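Local coordinates for protein BpsB (PgaB), Poly-beta-1,6-N-acetyl-D-glucosamine N-deacetylase (Bordetella bronchiseptica RB50, PDB 5BU6) that removes N-acetyl groups from poly-beta-1,6-N-acetyl-D-glucosamine as a family 4 carbohydrate esterase required for biofilm formation, at residues P103-V108 against E150-S155. The protein carries 5 engineered substitutions. Residues are numbered along the deposited sequence; the frame is centred on the assembly and turned at random.
Sequences PAVVAV and ELASHS. With NI (nickel (II) ion), chain C; EDO (1,2-ethanediol), chain J.
Val106 and Ala152 sit at the middle of a parallel strand pair, 104-108 against 150-153, whose axes approach to 4.5 Å at 33°. Five backbone bonds hold it, and their donors switch strands in the parallel manner: Glu150 N gives to Ala104 O, Val106 N to Glu150 O, Ala152 N to Val106 O, Val108 N to Ala152 O. In the fifth the donor is already past its strand: His154 N reaches Val108 O at 2.8 Å from well above the carbonyl plane. The side chains of Val108 and Ser153 diverge, consistent with the chain leaving the sheet after Ser153.

On one face Val105 CG1, placed anti to the backbone N (chi1 -179°), packs on Ala152 CB at 3.8 Å, and Ala107 CB meets His154 CB at 3.8 Å. On the other, Leu151 CD2 lies 4.1 Å from Val106 CB, and both side chains touch Leu140 of helix 137-145. The carboxylate of Glu150 leads away from the partner strand, and OE2 makes a salt bridge with Arg216.

At the strand's last residue, Ser153 OG, also hydrogen-bonded to Ser203, accepts from Ser155 N at 2.9 Å, an ST turn. With CG of His154 anti to its N (chi1 -153°), the ring passes Ala107 CB and brings NE2 to 2.2 Å from nickel, a metal bond; Asp84 and His159 also bind the ion, while ND1 is hydrogen-bonded to Val219 O. Gripped at both nitrogens, the imidazole has its rotation fixed, and the ND1 bond would probably strengthen NE2 as a metal donor, consistent with the Asp-His-His metal site of family 4 carbohydrate esterases.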
ATOM      1  N   PRO A 103      10.435  11.254  -4.723  1.00 32.44           N
ATOM      2  CA  PRO A 103       9.666  10.117  -5.243  1.00 32.16           C
ATOM      3  C   PRO A 103       8.701   9.549  -4.204  1.00 33.59           C
ATOM      4  O   PRO A 103       8.847   9.816  -3.016  1.00 28.19           O
ATOM      5  CB  PRO A 103      10.744   9.079  -5.597  1.00 32.86           C
ATOM      6  CG  PRO A 103      11.906   9.433  -4.731  1.00 36.23           C
ATOM      7  CD  PRO A 103      11.863  10.924  -4.524  1.00 32.80           C
ATOM      8  N   ALA A 104       7.752   8.737  -4.657  1.00 32.61           N
ATOM      9  CA  ALA A 104       6.833   8.048  -3.765  1.00 34.15           C
ATOM     10  C   ALA A 104       6.293   6.772  -4.410  1.00 34.66           C
ATOM     11  O   ALA A 104       6.415   6.584  -5.615  1.00 34.46           O
ATOM     12  CB  ALA A 104       5.690   8.965  -3.384  1.00 30.50           C
ATOM     13  N   VAL A 105       5.717   5.903  -3.586  1.00 31.71           N
ATOM     14  CA  VAL A 105       4.933   4.754  -4.032  1.00 29.25           C
ATOM     15  C   VAL A 105       3.451   5.094  -3.843  1.00 27.64           C
ATOM     16  O   VAL A 105       3.076   5.589  -2.782  1.00 29.29           O
ATOM     17  CB  VAL A 105       5.261   3.492  -3.214  1.00 32.34           C
ATOM     18  CG1 VAL A 105       4.442   2.288  -3.708  1.00 33.10           C
ATOM     19  CG2 VAL A 105       6.740   3.223  -3.278  1.00 37.26           C
ATOM     20  N   VAL A 106       2.631   4.834  -4.853  1.00 27.36           N
ATOM     21  CA  VAL A 106       1.181   4.958  -4.709  1.00 33.26           C
ATOM     22  C   VAL A 106       0.575   3.567  -4.915  1.00 33.26           C
ATOM     23  O   VAL A 106       0.797   2.956  -5.946  1.00 30.90           O
ATOM     24  CB  VAL A 106       0.583   5.952  -5.727  1.00 32.02           C
ATOM     25  CG1 VAL A 106      -0.957   5.938  -5.657  1.00 37.97           C
ATOM     26  CG2 VAL A 106       1.136   7.362  -5.494  1.00 31.57           C
ATOM     27  N   ALA A 107      -0.156   3.064  -3.930  1.00 31.57           N
ATOM     28  CA  ALA A 107      -0.685   1.702  -3.996  1.00 31.74           C
ATOM     29  C   ALA A 107      -2.195   1.783  -4.224  1.00 32.06           C
ATOM     30  O   ALA A 107      -2.916   2.466  -3.473  1.00 31.67           O
ATOM     31  CB  ALA A 107      -0.355   0.924  -2.724  1.00 34.27           C
ATOM     32  N   VAL A 108      -2.640   1.104  -5.275  1.00 32.51           N
ATOM     33  CA  VAL A 108      -3.991   1.214  -5.817  1.00 32.29           C
ATOM     34  C   VAL A 108      -4.856   0.023  -5.423  1.00 30.75           C
ATOM     35  O   VAL A 108      -4.436  -1.096  -5.633  1.00 27.72           O
ATOM     36  CB  VAL A 108      -3.914   1.289  -7.363  1.00 39.96           C
ATOM     37  CG1 VAL A 108      -5.281   1.234  -7.999  1.00 35.01           C
ATOM     38  CG2 VAL A 108      -3.127   2.530  -7.789  1.00 50.70           C
ATOM     39  N   GLU A 150       6.014   5.424  -8.232  1.00 33.40           N
ATOM     40  CA  GLU A 150       5.957   3.984  -8.517  1.00 33.89           C
ATOM     41  C   GLU A 150       4.562   3.505  -8.156  1.00 36.59           C
ATOM     42  O   GLU A 150       4.091   3.738  -7.042  1.00 35.45           O
ATOM     43  CB  GLU A 150       6.995   3.226  -7.693  1.00 35.35           C
ATOM     44  CG  GLU A 150       6.826   1.711  -7.665  1.00 60.53           C
ATOM     45  CD  GLU A 150       7.818   0.986  -8.569  1.00 86.58           C
ATOM     46  OE1 GLU A 150       8.673   1.657  -9.188  1.00 95.61           O
ATOM     47  OE2 GLU A 150       7.746  -0.259  -8.658  1.00 90.87           O
ATOM     48  N   LEU A 151       3.892   2.847  -9.089  1.00 32.95           N
ATOM     49  CA  LEU A 151       2.570   2.297  -8.800  1.00 29.56           C
ATOM     50  C   LEU A 151       2.730   0.893  -8.237  1.00 27.46           C
ATOM     51  O   LEU A 151       3.573   0.101  -8.693  1.00 31.04           O
ATOM     52  CB  LEU A 151       1.699   2.277 -10.057  1.00 33.90           C
ATOM     53  CG  LEU A 151       1.299   3.617 -10.676  1.00 38.25           C
ATOM     54  CD1 LEU A 151       0.287   3.396 -11.811  1.00 34.79           C
ATOM     55  CD2 LEU A 151       0.747   4.569  -9.634  1.00 38.80           C
ATOM     56  N   ALA A 152       1.921   0.592  -7.237  1.00 27.95           N
ATOM     57  CA  ALA A 152       1.929  -0.706  -6.596  1.00 28.94           C
ATOM     58  C   ALA A 152       0.501  -1.206  -6.469  1.00 29.05           C
ATOM     59  O   ALA A 152      -0.436  -0.424  -6.555  1.00 32.04           O
ATOM     60  CB  ALA A 152       2.583  -0.611  -5.207  1.00 28.86           C
ATOM     61  N   SER A 153       0.341  -2.503  -6.259  1.00 31.62           N
ATOM     62  CA  SER A 153      -0.961  -3.061  -5.921  1.00 30.60           C
ATOM     63  C   SER A 153      -1.252  -2.863  -4.438  1.00 32.66           C
ATOM     64  O   SER A 153      -0.391  -3.119  -3.594  1.00 26.77           O
ATOM     65  CB  SER A 153      -1.017  -4.546  -6.273  1.00 31.42           C
ATOM     66  OG  SER A 153      -2.232  -5.149  -5.878  1.00 30.91           O
ATOM     67  N   HIS A 154      -2.473  -2.419  -4.137  1.00 28.92           N
ATOM     68  CA  HIS A 154      -3.017  -2.484  -2.773  1.00 32.12           C
ATOM     69  C   HIS A 154      -4.099  -3.560  -2.733  1.00 34.67           C
ATOM     70  O   HIS A 154      -5.042  -3.463  -1.952  1.00 35.80           O
ATOM     71  CB  HIS A 154      -3.578  -1.116  -2.345  1.00 30.81           C
ATOM     72  CG  HIS A 154      -3.565  -0.889  -0.870  1.00 26.99           C
ATOM     73  ND1 HIS A 154      -2.819  -1.661  -0.002  1.00 28.34           N
ATOM     74  CD2 HIS A 154      -4.216   0.019  -0.103  1.00 28.89           C
ATOM     75  CE1 HIS A 154      -3.016  -1.242   1.239  1.00 31.43           C
ATOM     76  NE2 HIS A 154      -3.844  -0.212   1.202  1.00 24.78           N
ATOM     77  N   SER A 155      -3.915  -4.578  -3.580  1.00 33.82           N
ATOM     78  CA  SER A 155      -4.844  -5.694  -3.871  1.00 33.47           C
ATOM     79  C   SER A 155      -5.941  -5.241  -4.842  1.00 34.41           C
ATOM     80  O   SER A 155      -6.068  -4.063  -5.137  1.00 34.05           O
ATOM     81  CB  SER A 155      -5.482  -6.299  -2.609  1.00 29.64           C
ATOM     82  OG  SER A 155      -6.608  -5.542  -2.173  1.00 31.82           O
TER
HETATM   83 NI    NI C 401      -5.092   0.917   2.616  1.00 34.40          NI
HETATM   84  C1  EDO J 408       9.700   5.342  -9.715  1.00 49.41           C
HETATM   85  O1  EDO J 408       9.774   6.295  -8.648  1.00 44.47           O
HETATM   86  C2  EDO J 408      10.884   4.376  -9.621  1.00 50.51           C
HETATM   87  O2  EDO J 408      10.715   3.422  -8.559  1.00 38.68           O
HETATM   88  O   HOH W   1      -3.532   2.312   2.988  1.00 43.40           O
HETATM   89  O   HOH W   2      -6.119   2.145   4.077  1.00 33.61           O